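Local coordinates for 3-oxo-glucose-6-phosphate:glutamate aminotransferase (Bacillus subtilis subsp. subtilis, PDB 4K2M), which catalyses the reversible pyridoxal phosphate-dependent transamination of 3-dehydro-glucose 6-phosphate with glutamate, giving kanosamine 6-phosphate on the way to antibiotics, at residues G143-M148 and A187-T192. Residues are numbered along the deposited sequence; the frame is centred on the assembly and turned at random.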
loop_
_atom_site.group_PDB
_atom_site.type_symbol
_atom_site.label_atom_id
_atom_site.label_comp_id
_atom_site.label_asym_id
_atom_site.label_seq_id
_atom_site.Cartn_x
_atom_site.Cartn_y
_atom_site.Cartn_z
ATOM N N GLY A 143 -21.817 8.909 9.880
ATOM C CA GLY A 143 -22.797 9.972 9.823
ATOM C C GLY A 143 -22.255 11.363 10.100
ATOM O O GLY A 143 -22.934 12.353 9.797
ATOM N N ASP A 144 -21.060 11.453 10.688
ATOM C CA ASP A 144 -20.442 12.743 10.957
ATOM C C ASP A 144 -20.210 13.464 9.639
ATOM O O ASP A 144 -19.744 12.861 8.670
ATOM C CB ASP A 144 -19.071 12.565 11.613
ATOM C CG ASP A 144 -19.151 12.246 13.090
ATOM O OD1 ASP A 144 -20.254 12.306 13.674
ATOM O OD2 ASP A 144 -18.083 11.946 13.673
ATOM N N GLU A 145 -20.507 14.755 9.618
ATOM C CA GLU A 145 -20.364 15.528 8.397
ATOM C C GLU A 145 -18.973 16.155 8.288
ATOM O O GLU A 145 -18.373 16.597 9.277
ATOM C CB GLU A 145 -21.467 16.585 8.288
ATOM C CG GLU A 145 -22.823 15.985 7.887
ATOM C CD GLU A 145 -23.966 16.985 7.921
ATOM O OE1 GLU A 145 -23.739 18.180 8.223
ATOM O OE2 GLU A 145 -25.108 16.554 7.642
ATOM N N VAL A 146 -18.467 16.188 7.063
ATOM C CA VAL A 146 -17.135 16.716 6.791
ATOM C C VAL A 146 -17.268 17.734 5.680
ATOM O O VAL A 146 -17.594 17.368 4.550
ATOM C CB VAL A 146 -16.199 15.585 6.293
ATOM C CG1 VAL A 146 -14.794 16.156 5.965
ATOM C CG2 VAL A 146 -16.099 14.471 7.330
ATOM N N ILE A 147 -17.050 19.008 5.997
ATOM C CA ILE A 147 -17.168 20.061 5.002
ATOM C C ILE A 147 -15.916 20.072 4.120
ATOM O O ILE A 147 -14.786 20.075 4.624
ATOM C CB ILE A 147 -17.363 21.426 5.677
ATOM C CG1 ILE A 147 -18.736 21.466 6.375
ATOM C CG2 ILE A 147 -17.254 22.546 4.647
ATOM C CD1 ILE A 147 -18.961 22.770 7.182
ATOM N N MET A 148 -16.105 20.073 2.802
ATOM C CA MET A 148 -14.971 19.919 1.884
ATOM C C MET A 148 -15.351 20.470 0.520
ATOM O O MET A 148 -16.554 20.667 0.241
ATOM C CB MET A 148 -14.570 18.428 1.775
ATOM C CG MET A 148 -15.688 17.507 1.341
ATOM S SD MET A 148 -15.145 15.785 1.224
ATOM C CE MET A 148 -14.080 15.844 -0.204
ATOM N N ALA A 187 -22.712 26.010 5.797
ATOM C CA ALA A 187 -22.937 24.567 5.683
ATOM C C ALA A 187 -22.908 23.819 7.015
ATOM O O ALA A 187 -23.170 22.618 7.069
ATOM C CB ALA A 187 -21.922 23.950 4.719
ATOM N N ILE A 188 -22.565 24.517 8.091
ATOM C CA ILE A 188 -22.406 23.847 9.383
ATOM C C ILE A 188 -23.776 23.456 9.951
ATOM O O ILE A 188 -24.725 24.236 9.865
ATOM C CB ILE A 188 -21.613 24.746 10.365
ATOM C CG1 ILE A 188 -20.185 24.953 9.861
ATOM C CG2 ILE A 188 -21.580 24.137 11.771
ATOM C CD1 ILE A 188 -19.385 25.957 10.662
ATOM N N THR A 189 -23.878 22.229 10.472
ATOM C CA THR A 189 -25.110 21.698 11.063
ATOM C C THR A 189 -24.701 21.067 12.383
ATOM O O THR A 189 -23.505 21.013 12.693
ATOM C CB THR A 189 -25.758 20.622 10.158
ATOM O OG1 THR A 189 -24.998 19.409 10.233
ATOM C CG2 THR A 189 -25.847 21.094 8.714
ATOM N N PRO A 190 -25.671 20.572 13.172
ATOM C CA PRO A 190 -25.222 19.881 14.388
ATOM C C PRO A 190 -24.428 18.609 14.114
ATOM O O PRO A 190 -23.781 18.108 15.039
ATOM C CB PRO A 190 -26.540 19.511 15.079
ATOM C CG PRO A 190 -27.496 20.570 14.622
ATOM C CD PRO A 190 -27.129 20.807 13.179
ATOM N N TYR A 191 -24.471 18.089 12.886
ATOM C CA TYR A 191 -23.690 16.893 12.569
ATOM C C TYR A 191 -22.268 17.185 12.086
ATOM O O TYR A 191 -21.460 16.257 11.957
ATOM C CB TYR A 191 -24.426 16.008 11.565
ATOM C CG TYR A 191 -25.512 15.194 12.217
ATOM C CD1 TYR A 191 -25.522 13.812 12.120
ATOM C CD2 TYR A 191 -26.499 15.807 12.973
ATOM C CE1 TYR A 191 -26.507 13.065 12.739
ATOM C CE2 TYR A 191 -27.484 15.073 13.596
ATOM C CZ TYR A 191 -27.486 13.705 13.476
ATOM O OH TYR A 191 -28.475 12.980 14.097
ATOM N N THR A 192 -21.951 18.454 11.833
ATOM C CA THR A 192 -20.620 18.799 11.312
ATOM C C THR A 192 -19.570 18.556 12.391
ATOM O O THR A 192 -19.696 19.040 13.513
ATOM C CB THR A 192 -20.517 20.276 10.896
ATOM O OG1 THR A 192 -21.634 20.619 10.072
ATOM C CG2 THR A 192 -19.186 20.530 10.120
HETATM O O HOH W 1 -22.239 14.317 13.891
HETATM O O HOH W 2 -21.912 20.163 7.637
#
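E145 lies against the type I turn T189 to T192, its carboxylate on the hydroxyl of T189. Its CG stands beside the backbone N (chi1 -76°) and the chain runs on extended, which brings E145 CD 3.8 Å from Y191 CB, with carboxylate and ring planes 44° apart. The T189 side chain crosses that of E145 at about a right angle, and its OG1 donates to E145 OE1 at 2.7 Å, from above the carboxylate plane. That hydroxyl in turn accepts from the backbone N of Y191, an ST turn, so turn and carboxylate share it. A water adds a second grip on OE1, donating also to the carbonyl of A187 and accepting from T192 OG1. T192 OG1 also accepts the backbone N-H of T189, 2.8 Å from N.

Alongside these polar contacts the backbones join: E145 N donates to Y191 O at 2.9 Å. Another water lies 2.8 Å from both Y191 O and D144 OD1, while D144 OD2 takes the N-H of N141. The Y191 ring turns its edge to G143 O.

I147 supplies the apolar end. Its CD1 lies 3.7 Å from both I188 CG1 and T192 CG2, which stands anti to the T192 backbone N because OG1 takes the place beside it (chi1 -49°), and A187 CB adds a further contact.

The E145-T192 bridge opens the parallel pairing of strands 145-148 and 192-195, neighbours in the large mixed sheet of the aspartate aminotransferase fold. Strand 166-169 flanks 145-148 on its other edge, helix 154-163 packs on V146 and M148, and I188 leans on helix 207-217.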